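Local structure of putative branched-chain amino acid aminotransferase IlvE (Streptococcus mutans, 4DQN) at residues A[108-111]-A[112-116]; A[232-235]-A[236-240]. The protein probably catalyses the reversible, pyridoxal-phosphate-dependent exchange of amino groups between branched-chain amino acids and 2-oxoglutarate, the last step in making leucine, isoleucine and valine. One frame throughout, in Å; residues are numbered along the deposited sequence.

Interaction 1 of 2, residues A[108-111]-A[112-116]; sequences KQVV and RANEE
R112 folds back along its helix so that its guanidinium lies over the preceding turn. A bend at chi3 (-47°) swings the group round. One face looks onto the K108 carbonyl and Q109 CA, and the amino groups rest on aliphatic carbons, NH1 3.8 Å from K108 CB and NH2 3.7 Å from Q109 CG. The side chains of Q109 and R112 run at a slant, yet amide and guanidinium planes are nearly parallel, 8° apart. A long arginine with a flat end can thus lie back on the helix while NH1 reaches V343 O in a weak hydrogen bond. K108 extends away, its NZ hydrogen-bonded to K342 O and to O of the C-terminal D345, and the amide of Q109 turns to D105.

At the end of helix 100-113, N114 is the first residue to leave helical geometry. Its side chain runs beside that of V110, and ND2 donates to V110 O over 3.0 Å, 23° off the carbonyl plane. N114 N adds a weak bond, so V110 O is gripped by both backbone and side chain of one asparagine, which ends the helix by covering a carbonyl of its final turn. ND2 also donates to F23 O, a double use that suits a buried amide. The regular turn is kept by R112 N to K108 O, 2.9 Å and almost straight, and by A113 N to Q109 O.

V110 packs on Y25 of strand 24-30, V111 on V74 of strand 74-77, and A113 on L39 of strand 33-40, seating the helix end against the seven-stranded antiparallel sheet.

Interaction 2 of 2, residues A[232-235]-A[236-240]; sequences GITK and DNEFI
T234 and E238 meet at a slant where the hairpin's strands run into the turn, joined by hydrogen bonds centred on T234 OG1. The hydroxyl donates to E238 OE1 over 2.5 Å, reaching the anti side of the carboxylate, and accepts from E238 N at 3.1 Å and, weakly, from D236 N. With chi1 at 69°, OG1 sits between the backbone N and the carbonyl carbon, turned toward these amides; a threonine supplies both donor and acceptor here.

Backbone bonds set the register. G232 and I240 form a hydrogen-bonded antiparallel pair, bonded in both directions, and T234 N adds a bond to E238 O. A weak N237 N to T234 O bond closes the type I turn from T234 to N237. This is a 3:5 hairpin, a type I turn plus G1 bulge, with N237 at the bulge position, where positive phi (43°) suits glycine or asparagine.

The salt bridge lies on the exposed turn: K235 curls at chi4 to lie alongside D236, its NZ 2.6 Å from OD1.

Among apolar contacts, I233 CD1 meets F239 CD2 at 4.1 Å, on the face packed by helices 251-262 and 316-329, while T234 CG2 touches I240 CD1 on the other face.

Polar groups therefore fix the turn, where the carboxylate of E238, with a second, weak partner in K267, probably polarises the T234 hydroxyl, and bulky hydrocarbon is kept for the covered strands.

Overall arrangement
The two interactions lie on opposite sides of the chain's centre, 39 Å apart centre to centre, and share no element: residues 108-116 end a helix set on the antiparallel sheet, whereas 232-240 turn a hairpin of the mixed sheet. Both are partly buried, and each mixes buried residues (V110, V111, N114; I233, T234, F239) with exposed ones (R112; K235, D236). One ends a helix, the other reverses a strand. Interaction 1 uses carbonyls of a helix end, met by an asparagine amide, and its basic side chains reach backbone oxygens of the C-terminal tail. Interaction 2 relies on a hydroxyl-carboxylate pair and a lysine-aspartate salt bridge, with hydrocarbon contacts on both faces of the strands.

Interaction 1 of 2, residues A[108-111]-A[112-116]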
loop_
_atom_site.group_PDB
_atom_site.type_symbol
_atom_site.label_atom_id
_atom_site.label_comp_id
_atom_site.label_asym_id
_atom_site.label_seq_id
_atom_site.Cartn_x
_atom_site.Cartn_y
_atom_site.Cartn_z
ATOM N N LYS A 108 11.751 13.126 21.056
ATOM C CA LYS A 108 12.268 13.370 22.401
ATOM C C LYS A 108 11.186 13.356 23.479
ATOM O O LYS A 108 11.388 12.774 24.548
ATOM C CB LYS A 108 13.028 14.690 22.441
ATOM C CG LYS A 108 14.319 14.661 21.647
ATOM C CD LYS A 108 15.143 15.914 21.932
ATOM C CE LYS A 108 16.474 15.861 21.201
ATOM N NZ LYS A 108 17.310 17.085 21.440
ATOM N N GLN A 109 10.045 14.001 23.211
ATOM C CA GLN A 109 8.930 13.985 24.161
ATOM C C GLN A 109 8.497 12.568 24.511
ATOM O O GLN A 109 8.179 12.284 25.671
ATOM C CB GLN A 109 7.710 14.727 23.601
ATOM C CG GLN A 109 7.813 16.243 23.594
ATOM C CD GLN A 109 6.494 16.880 23.198
ATOM O OE1 GLN A 109 5.466 16.630 23.819
ATOM N NE2 GLN A 109 6.516 17.687 22.141
ATOM N N VAL A 110 8.453 11.685 23.510
ATOM C CA VAL A 110 8.044 10.303 23.756
ATOM C C VAL A 110 9.079 9.554 24.598
ATOM O O VAL A 110 8.718 8.834 25.534
ATOM C CB VAL A 110 7.750 9.548 22.443
ATOM C CG1 VAL A 110 7.414 8.078 22.727
ATOM C CG2 VAL A 110 6.585 10.211 21.729
ATOM N N VAL A 111 10.359 9.737 24.282
ATOM C CA VAL A 111 11.426 9.102 25.054
ATOM C C VAL A 111 11.389 9.567 26.503
ATOM O O VAL A 111 11.371 8.742 27.429
ATOM C CB VAL A 111 12.799 9.427 24.472
ATOM C CG1 VAL A 111 13.885 8.820 25.336
ATOM C CG2 VAL A 111 12.899 8.899 23.034
ATOM N N ARG A 112 11.358 10.884 26.703
ATOM C CA ARG A 112 11.273 11.441 28.055
ATOM C C ARG A 112 10.043 10.942 28.813
ATOM O O ARG A 112 10.160 10.560 29.980
ATOM C CB ARG A 112 11.328 12.980 28.041
ATOM C CG ARG A 112 12.653 13.555 27.536
ATOM C CD ARG A 112 12.801 15.049 27.844
ATOM N NE ARG A 112 11.594 15.790 27.481
ATOM C CZ ARG A 112 11.489 16.578 26.414
ATOM N NH1 ARG A 112 12.527 16.733 25.603
ATOM N NH2 ARG A 112 10.347 17.215 26.160
ATOM N N ALA A 113 8.877 10.895 28.158
ATOM C CA ALA A 113 7.650 10.522 28.862
ATOM C C ALA A 113 7.654 9.051 29.269
ATOM O O ALA A 113 6.944 8.645 30.195
ATOM C CB ALA A 113 6.413 10.844 28.009
ATOM N N ASN A 114 8.453 8.255 28.562
ATOM C CA ASN A 114 8.541 6.814 28.807
ATOM C C ASN A 114 9.968 6.391 29.154
ATOM O O ASN A 114 10.365 5.260 28.864
ATOM C CB ASN A 114 8.104 6.036 27.553
ATOM C CG ASN A 114 6.654 6.285 27.180
ATOM O OD1 ASN A 114 5.746 5.767 27.826
ATOM N ND2 ASN A 114 6.431 7.059 26.122
ATOM N N GLU A 115 10.738 7.273 29.786
ATOM C CA GLU A 115 12.180 7.032 29.940
ATOM C C GLU A 115 12.503 5.796 30.757
ATOM O O GLU A 115 13.563 5.177 30.588
ATOM C CB GLU A 115 12.910 8.265 30.504
ATOM C CG GLU A 115 14.426 8.217 30.222
ATOM C CD GLU A 115 15.149 9.553 30.389
ATOM O OE1 GLU A 115 14.707 10.571 29.803
ATOM O OE2 GLU A 115 16.185 9.576 31.093
ATOM N N GLU A 116 11.585 5.410 31.629
ATOM C CA GLU A 116 11.838 4.249 32.464
ATOM C C GLU A 116 11.745 2.963 31.633
ATOM O O GLU A 116 12.125 1.883 32.095
ATOM C CB GLU A 116 10.901 4.245 33.681
ATOM C CG GLU A 116 9.415 3.988 33.364
ATOM C CD GLU A 116 8.655 5.196 32.782
ATOM O OE1 GLU A 116 9.272 6.228 32.421
ATOM O OE2 GLU A 116 7.410 5.102 32.683
#

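Interaction 2 of 2, residues A[232-235]-A[236-240]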
loop_
_atom_site.group_PDB
_atom_site.type_symbol
_atom_site.label_atom_id
_atom_site.label_comp_id
_atom_site.label_asym_id
_atom_site.label_seq_id
_atom_site.Cartn_x
_atom_site.Cartn_y
_atom_site.Cartn_z
ATOM N N GLY A 232 27.850 -5.466 0.520
ATOM C CA GLY A 232 28.865 -6.487 0.361
ATOM C C GLY A 232 30.249 -5.916 0.603
ATOM O O GLY A 232 30.484 -4.722 0.388
ATOM N N ILE A 233 31.163 -6.766 1.062
ATOM C CA ILE A 233 32.560 -6.374 1.214
ATOM C C ILE A 233 33.400 -7.182 0.233
ATOM O O ILE A 233 33.337 -8.410 0.232
ATOM C CB ILE A 233 33.071 -6.605 2.653
ATOM C CG1 ILE A 233 32.725 -5.409 3.536
ATOM C CG2 ILE A 233 34.575 -6.696 2.684
ATOM C CD1 ILE A 233 31.337 -5.378 3.970
ATOM N N THR A 234 34.173 -6.496 -0.612
ATOM C CA THR A 234 35.040 -7.175 -1.584
ATOM C C THR A 234 36.381 -7.559 -0.962
ATOM O O THR A 234 36.721 -7.078 0.120
ATOM C CB THR A 234 35.328 -6.281 -2.794
ATOM O OG1 THR A 234 36.165 -5.187 -2.392
ATOM C CG2 THR A 234 34.038 -5.737 -3.372
ATOM N N LYS A 235 37.142 -8.408 -1.659
ATOM C CA LYS A 235 38.497 -8.802 -1.233
ATOM C C LYS A 235 39.445 -7.612 -1.093
ATOM O O LYS A 235 40.420 -7.664 -0.334
ATOM C CB LYS A 235 39.111 -9.798 -2.225
ATOM C CG LYS A 235 39.448 -9.182 -3.584
ATOM C CD LYS A 235 40.333 -10.090 -4.436
ATOM C CE LYS A 235 40.670 -9.431 -5.769
ATOM N NZ LYS A 235 41.440 -8.167 -5.600
ATOM N N ASP A 236 39.172 -6.544 -1.834
ATOM C CA ASP A 236 39.987 -5.339 -1.748
ATOM C C ASP A 236 39.400 -4.360 -0.739
ATOM O O ASP A 236 39.565 -3.145 -0.871
ATOM C CB ASP A 236 40.107 -4.684 -3.122
ATOM C CG ASP A 236 40.777 -5.588 -4.130
ATOM O OD1 ASP A 236 41.598 -6.434 -3.718
ATOM O OD2 ASP A 236 40.480 -5.460 -5.334
ATOM N N ASN A 237 38.722 -4.916 0.262
ATOM C CA ASN A 237 38.070 -4.146 1.323
ATOM C C ASN A 237 37.309 -2.917 0.838
ATOM O O ASN A 237 37.518 -1.810 1.337
ATOM C CB ASN A 237 39.074 -3.772 2.419
ATOM C CG ASN A 237 39.105 -4.788 3.550
ATOM O OD1 ASN A 237 38.927 -4.435 4.717
ATOM N ND2 ASN A 237 39.316 -6.060 3.209
ATOM N N GLU A 238 36.443 -3.110 -0.152
ATOM C CA GLU A 238 35.528 -2.053 -0.559
ATOM C C GLU A 238 34.145 -2.380 -0.001
ATOM O O GLU A 238 33.777 -3.546 0.100
ATOM C CB GLU A 238 35.441 -1.966 -2.080
ATOM C CG GLU A 238 36.773 -1.834 -2.797
ATOM C CD GLU A 238 36.702 -2.423 -4.190
ATOM O OE1 GLU A 238 36.206 -3.563 -4.315
ATOM O OE2 GLU A 238 37.118 -1.745 -5.156
ATOM N N PHE A 239 33.394 -1.345 0.360
ATOM C CA PHE A 239 32.022 -1.487 0.839
ATOM C C PHE A 239 31.103 -1.097 -0.309
ATOM O O PHE A 239 31.165 0.038 -0.805
ATOM C CB PHE A 239 31.809 -0.542 2.024
ATOM C CG PHE A 239 30.448 -0.633 2.660
ATOM C CD1 PHE A 239 29.380 0.095 2.159
ATOM C CD2 PHE A 239 30.252 -1.412 3.792
ATOM C CE1 PHE A 239 28.123 0.032 2.757
ATOM C CE2 PHE A 239 29.002 -1.487 4.395
ATOM C CZ PHE A 239 27.938 -0.761 3.876
ATOM N N ILE A 240 30.252 -2.027 -0.741
ATOM C CA ILE A 240 29.350 -1.749 -1.852
ATOM C C ILE A 240 27.894 -2.050 -1.484
ATOM O O ILE A 240 27.575 -3.128 -0.964
ATOM C CB ILE A 240 29.760 -2.518 -3.132
ATOM C CG1 ILE A 240 31.222 -2.215 -3.490
ATOM C CG2 ILE A 240 28.853 -2.136 -4.285
ATOM C CD1 ILE A 240 31.710 -2.918 -4.750
#